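Local structure of glutamine cyclotransferase (Tannerella forsythia, 6QRO) at residues Val104-His109 / Ile156-Val161; Lys71-Glu76 / Val93-Pro98. The protein probably catalyses the zinc-dependent cyclisation of N-terminal glutamine to pyroglutamate, as a type II glutaminyl cyclase. All coordinates share one frame; numbering follows the deposited sequence.

Both contacts are strand pairings in one mixed six-stranded sheet, with centres about 10 Å apart. Contact 2 comes first along the chain and closes before contact 1 opens: it holds the beta hairpin 71-80/86-96 at the sheet's edge, whereas contact 1 joins the parallel strands 103-109 and 157-163 nearer the middle. The two meet where strand 157-163 lies beside strand 86-96, with Gly94 N and Ile160 O, and Phe96 N and Ile158 O, probably hydrogen-bonded. The sheet thus passes from an antiparallel, partly exposed margin to a buried parallel core, whose strand 103-109 ends at His109, hydrogen-bonded to the zinc ligand Asp134.

Contact 1 of 2, residues Val104-His109 / Ile156-Val161; sequences VLLFAH and IGIDIV
Val104-His109 and Ile156-Val161 run parallel, their strand axes 4.7 Å apart at closest approach and 12° from alignment, with Val104 opposite Ile158 and Phe107 opposite Val161. Five backbone hydrogen bonds join them, from Val104 N to Gly157 O at one end to Ala108 N to Val161 O at the other. Between these, Leu106 is bonded through both its N and its O, to Asp159 O (2.8 Å) and Val161 N.

On one face Ile158 CD1 lies 3.9 Å from Val104 CB, and Ile156, just before the strand, adds its CD1 at 3.7 Å from Val104 CG2. Further along this face Leu106 CD1 reaches Ile158 CG2 (4.0 Å). The other face carries Leu105, Phe107, Asp159 and Val161. With CG anti to the backbone N (chi1 173°), the end of the Leu105 chain turns back toward the neighbouring strand, bringing CD1 to 3.4 Å from Val161 CG2, closer than usual van der Waals contact. Phe107 meets Val161 through CB, while its ring leads away. The buried carboxylate of Asp159 is held at OD2 by a salt bridge to Arg103 and a hydrogen bond to Tyr198.

Helix 132-151, in the right-handed beta-alpha-beta crossover from strand 103-109 to strand 157-163, covers Leu106, Ile158 and Ile160; helix 257-265 touches Leu105 and Phe107, and strands 203-207 and 86-96 flank the pair.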
loop_
_atom_site.group_PDB
_atom_site.type_symbol
_atom_site.label_atom_id
_atom_site.label_comp_id
_atom_site.label_asym_id
_atom_site.label_seq_id
_atom_site.Cartn_x
_atom_site.Cartn_y
_atom_site.Cartn_z
ATOM N N VAL A 104 15.406 3.893 0.150
ATOM C CA VAL A 104 14.054 4.437 0.217
ATOM C C VAL A 104 13.070 3.292 0.400
ATOM O O VAL A 104 13.203 2.237 -0.229
ATOM C CB VAL A 104 13.717 5.276 -1.039
ATOM C CG1 VAL A 104 12.218 5.504 -1.185
ATOM C CG2 VAL A 104 14.419 6.624 -0.965
ATOM N N LEU A 105 12.101 3.501 1.294
ATOM C CA LEU A 105 11.043 2.541 1.578
ATOM C C LEU A 105 9.813 2.812 0.715
ATOM O O LEU A 105 9.282 3.924 0.715
ATOM C CB LEU A 105 10.702 2.618 3.066
ATOM C CG LEU A 105 9.525 1.854 3.637
ATOM C CD1 LEU A 105 9.783 0.371 3.483
ATOM C CD2 LEU A 105 9.347 2.247 5.107
ATOM N N LEU A 106 9.362 1.797 -0.019
ATOM C CA LEU A 106 8.113 1.858 -0.769
ATOM C C LEU A 106 7.228 0.762 -0.200
ATOM O O LEU A 106 7.668 -0.389 -0.080
ATOM C CB LEU A 106 8.327 1.683 -2.279
ATOM C CG LEU A 106 9.393 2.514 -3.026
ATOM C CD1 LEU A 106 9.488 2.075 -4.486
ATOM C CD2 LEU A 106 9.172 4.017 -2.953
ATOM N N PHE A 107 6.021 1.126 0.241
ATOM C CA PHE A 107 5.197 0.126 0.897
ATOM C C PHE A 107 3.718 0.285 0.575
ATOM O O PHE A 107 3.261 1.314 0.082
ATOM C CB PHE A 107 5.446 0.103 2.424
ATOM C CG PHE A 107 5.326 1.445 3.125
ATOM C CD1 PHE A 107 6.183 2.482 2.843
ATOM C CD2 PHE A 107 4.428 1.603 4.166
ATOM C CE1 PHE A 107 6.098 3.667 3.521
ATOM C CE2 PHE A 107 4.344 2.788 4.863
ATOM C CZ PHE A 107 5.176 3.824 4.532
ATOM N N ALA A 108 2.990 -0.794 0.828
ATOM C CA ALA A 108 1.555 -0.900 0.609
ATOM C C ALA A 108 1.076 -2.128 1.359
ATOM O O ALA A 108 1.860 -3.022 1.679
ATOM C CB ALA A 108 1.185 -0.996 -0.871
ATOM N N HIS A 109 -0.215 -2.160 1.645
ATOM C CA HIS A 109 -0.794 -3.344 2.253
ATOM C C HIS A 109 -1.385 -4.260 1.188
ATOM O O HIS A 109 -1.846 -3.810 0.136
ATOM C CB HIS A 109 -1.842 -2.973 3.306
ATOM C CG HIS A 109 -3.247 -2.866 2.794
ATOM N ND1 HIS A 109 -4.087 -3.952 2.697
ATOM C CD2 HIS A 109 -3.976 -1.788 2.413
ATOM C CE1 HIS A 109 -5.270 -3.549 2.263
ATOM N NE2 HIS A 109 -5.224 -2.242 2.073
ATOM N N ILE A 156 20.074 4.495 -5.884
ATOM C CA ILE A 156 19.827 4.247 -4.475
ATOM C C ILE A 156 19.222 2.862 -4.312
ATOM O O ILE A 156 18.602 2.307 -5.219
ATOM C CB ILE A 156 18.899 5.311 -3.849
ATOM C CG1 ILE A 156 17.623 5.448 -4.694
ATOM C CG2 ILE A 156 19.633 6.614 -3.647
ATOM C CD1 ILE A 156 16.447 6.076 -3.975
ATOM N N GLY A 157 19.360 2.316 -3.113
ATOM C CA GLY A 157 18.642 1.109 -2.782
ATOM C C GLY A 157 17.156 1.371 -2.613
ATOM O O GLY A 157 16.718 2.487 -2.323
ATOM N N ILE A 158 16.372 0.319 -2.850
ATOM C CA ILE A 158 14.919 0.347 -2.729
ATOM C C ILE A 158 14.462 -0.867 -1.933
ATOM O O ILE A 158 14.843 -1.998 -2.251
ATOM C CB ILE A 158 14.221 0.363 -4.100
ATOM C CG1 ILE A 158 14.432 1.715 -4.811
ATOM C CG2 ILE A 158 12.763 -0.087 -3.948
ATOM C CD1 ILE A 158 13.748 2.921 -4.153
ATOM N N ASP A 159 13.642 -0.629 -0.910
ATOM C CA ASP A 159 12.966 -1.680 -0.163
ATOM C C ASP A 159 11.492 -1.610 -0.512
ATOM O O ASP A 159 10.843 -0.579 -0.290
ATOM C CB ASP A 159 13.145 -1.505 1.343
ATOM C CG ASP A 159 14.577 -1.620 1.791
ATOM O OD1 ASP A 159 15.171 -2.719 1.696
ATOM O OD2 ASP A 159 15.126 -0.577 2.186
ATOM N N ILE A 160 10.962 -2.688 -1.072
ATOM C CA ILE A 160 9.534 -2.792 -1.327
ATOM C C ILE A 160 8.971 -3.646 -0.205
ATOM O O ILE A 160 9.443 -4.766 0.029
ATOM C CB ILE A 160 9.240 -3.380 -2.721
ATOM C CG1 ILE A 160 9.680 -2.406 -3.815
ATOM C CG2 ILE A 160 7.760 -3.683 -2.906
ATOM C CD1 ILE A 160 9.383 -2.867 -5.226
ATOM N N VAL A 161 7.995 -3.111 0.525
ATOM C CA VAL A 161 7.429 -3.804 1.681
ATOM C C VAL A 161 5.915 -3.890 1.502
ATOM O O VAL A 161 5.239 -2.861 1.362
ATOM C CB VAL A 161 7.788 -3.109 3.006
ATOM C CG1 VAL A 161 7.167 -3.861 4.172
ATOM C CG2 VAL A 161 9.305 -3.030 3.173
#

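Contact 2 of 2, residues Lys71-Glu76 / Val93-Pro98; sequences KVYVQE and VGAFQP
Tyr73 carries its CG anti to the carbonyl carbon (chi1 -54°), which lays the ring along strand 86-96 toward Ala95, while Lys71, with CG anti to the backbone N and an extended chain, runs out past Pro98. These residues belong to a beta hairpin at the margin of the mixed sheet, formed by strands 71-80 and 86-96; the local strand directions are 155° apart. Lys71 with Ala95 and Tyr73 with Val93 are hydrogen-bonded pairs, each linked by two backbone bonds. Within the second pair, Tyr73 N donates to Val93 O at 2.8 Å in the carbonyl plane, and Val93 N returns a bond to Tyr73 O. The non-hydrogen-bonded pair between them is Val72 and Gly94, where Val72 CA comes within 3.2 Å of Val93 O in a CA-H...O contact.

Lys71, Tyr73, Val93 and Ala95 share one face of the hairpin. Tyr73 CB sits 4.0 Å from Val93 CB, and Val93 O lies at the edge of the tyrosine ring, in its plane. His194 meets the same ring with the two planes about 60° apart. On the other face Val72 packs against helix 52-67. At the exposed end, the Lys71 chain crosses the proline ring at an angle, CD 3.7 Å from Pro98 CG, an aliphatic contact, and beside it, at the ring's edge, Tyr73 CE1 rests 3.9 Å from Ala95 CB.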
loop_
_atom_site.group_PDB
_atom_site.type_symbol
_atom_site.label_atom_id
_atom_site.label_comp_id
_atom_site.label_asym_id
_atom_site.label_seq_id
_atom_site.Cartn_x
_atom_site.Cartn_y
_atom_site.Cartn_z
ATOM N N LYS A 71 16.405 -9.364 -2.750
ATOM C CA LYS A 71 16.606 -10.329 -1.677
ATOM C C LYS A 71 15.363 -10.276 -0.790
ATOM O O LYS A 71 15.047 -9.218 -0.240
ATOM C CB LYS A 71 17.896 -9.984 -0.943
ATOM C CG LYS A 71 18.188 -10.618 0.377
ATOM C CD LYS A 71 19.405 -9.872 0.899
ATOM C CE LYS A 71 20.258 -10.699 1.782
ATOM N NZ LYS A 71 21.475 -9.942 2.181
ATOM N N VAL A 72 14.623 -11.387 -0.706
ATOM C CA VAL A 72 13.270 -11.390 -0.147
ATOM C C VAL A 72 13.297 -11.876 1.298
ATOM O O VAL A 72 13.939 -12.887 1.617
ATOM C CB VAL A 72 12.314 -12.246 -0.998
ATOM C CG1 VAL A 72 10.943 -12.355 -0.318
ATOM C CG2 VAL A 72 12.177 -11.655 -2.392
ATOM N N TYR A 73 12.616 -11.132 2.172
ATOM C CA TYR A 73 12.407 -11.480 3.576
ATOM C C TYR A 73 10.921 -11.655 3.815
ATOM O O TYR A 73 10.122 -10.820 3.381
ATOM C CB TYR A 73 12.915 -10.394 4.523
ATOM C CG TYR A 73 14.346 -9.970 4.320
ATOM C CD1 TYR A 73 14.696 -9.128 3.272
ATOM C CD2 TYR A 73 15.333 -10.355 5.212
ATOM C CE1 TYR A 73 15.992 -8.721 3.092
ATOM C CE2 TYR A 73 16.641 -9.947 5.052
ATOM C CZ TYR A 73 16.966 -9.136 3.986
ATOM O OH TYR A 73 18.258 -8.710 3.815
ATOM N N VAL A 74 10.545 -12.745 4.469
ATOM C CA VAL A 74 9.155 -12.973 4.855
ATOM C C VAL A 74 9.080 -13.052 6.383
ATOM O O VAL A 74 9.559 -14.022 6.978
ATOM C CB VAL A 74 8.579 -14.240 4.200
ATOM C CG1 VAL A 74 7.094 -14.385 4.497
ATOM C CG2 VAL A 74 8.820 -14.215 2.676
ATOM N N GLN A 75 8.471 -12.041 7.013
ATOM C CA GLN A 75 8.182 -12.069 8.449
ATOM C C GLN A 75 6.876 -12.808 8.660
ATOM O O GLN A 75 5.813 -12.328 8.243
ATOM C CB GLN A 75 8.051 -10.676 9.056
ATOM C CG GLN A 75 9.309 -10.030 9.584
ATOM C CD GLN A 75 9.057 -8.613 10.082
ATOM O OE1 GLN A 75 8.063 -7.984 9.727
ATOM N NE2 GLN A 75 9.942 -8.120 10.927
ATOM N N GLU A 76 6.954 -13.958 9.321
ATOM C CA GLU A 76 5.778 -14.713 9.722
ATOM C C GLU A 76 5.435 -14.299 11.149
ATOM O O GLU A 76 6.245 -14.462 12.065
ATOM C CB GLU A 76 6.018 -16.221 9.652
ATOM C CG GLU A 76 6.504 -16.787 8.313
ATOM C CD GLU A 76 5.344 -17.112 7.382
ATOM O OE1 GLU A 76 5.582 -17.635 6.276
ATOM O OE2 GLU A 76 4.179 -16.882 7.779
ATOM N N VAL A 93 9.052 -8.412 2.263
ATOM C CA VAL A 93 10.042 -7.369 2.035
ATOM C C VAL A 93 10.909 -7.778 0.851
ATOM O O VAL A 93 11.566 -8.828 0.877
ATOM C CB VAL A 93 10.921 -7.104 3.272
ATOM C CG1 VAL A 93 11.985 -6.029 2.940
ATOM C CG2 VAL A 93 10.082 -6.662 4.452
ATOM N N GLY A 94 10.963 -6.917 -0.154
ATOM C CA GLY A 94 11.884 -7.113 -1.249
ATOM C C GLY A 94 12.909 -6.016 -1.137
ATOM O O GLY A 94 12.578 -4.828 -1.231
ATOM N N ALA A 95 14.138 -6.405 -0.839
ATOM C CA ALA A 95 15.234 -5.468 -0.664
ATOM C C ALA A 95 16.057 -5.498 -1.941
ATOM O O ALA A 95 16.626 -6.537 -2.294
ATOM C CB ALA A 95 16.093 -5.828 0.545
ATOM N N PHE A 96 16.144 -4.360 -2.611
ATOM C CA PHE A 96 16.828 -4.268 -3.889
ATOM C C PHE A 96 18.184 -3.620 -3.679
ATOM O O PHE A 96 18.299 -2.630 -2.950
ATOM C CB PHE A 96 16.001 -3.487 -4.911
ATOM C CG PHE A 96 14.741 -4.197 -5.353
ATOM C CD1 PHE A 96 13.584 -4.151 -4.595
ATOM C CD2 PHE A 96 14.725 -4.913 -6.546
ATOM C CE1 PHE A 96 12.443 -4.792 -5.024
ATOM C CE2 PHE A 96 13.593 -5.557 -6.972
ATOM C CZ PHE A 96 12.447 -5.498 -6.204
ATOM N N GLN A 97 19.204 -4.214 -4.293
ATOM C CA GLN A 97 20.601 -3.871 -4.056
ATOM C C GLN A 97 20.834 -3.759 -2.550
ATOM O O GLN A 97 21.209 -2.687 -2.055
ATOM C CB GLN A 97 21.009 -2.591 -4.769
ATOM C CG GLN A 97 20.621 -2.538 -6.240
ATOM C CD GLN A 97 20.924 -1.191 -6.854
ATOM O OE1 GLN A 97 21.949 -1.010 -7.529
ATOM N NE2 GLN A 97 20.069 -0.211 -6.569
ATOM N N PRO A 98 20.638 -4.848 -1.801
ATOM C CA PRO A 98 20.674 -4.762 -0.332
ATOM C C PRO A 98 22.017 -4.318 0.243
ATOM O O PRO A 98 22.089 -4.062 1.456
ATOM C CB PRO A 98 20.327 -6.188 0.106
ATOM C CG PRO A 98 20.800 -7.033 -1.011
ATOM C CD PRO A 98 20.583 -6.246 -2.269
#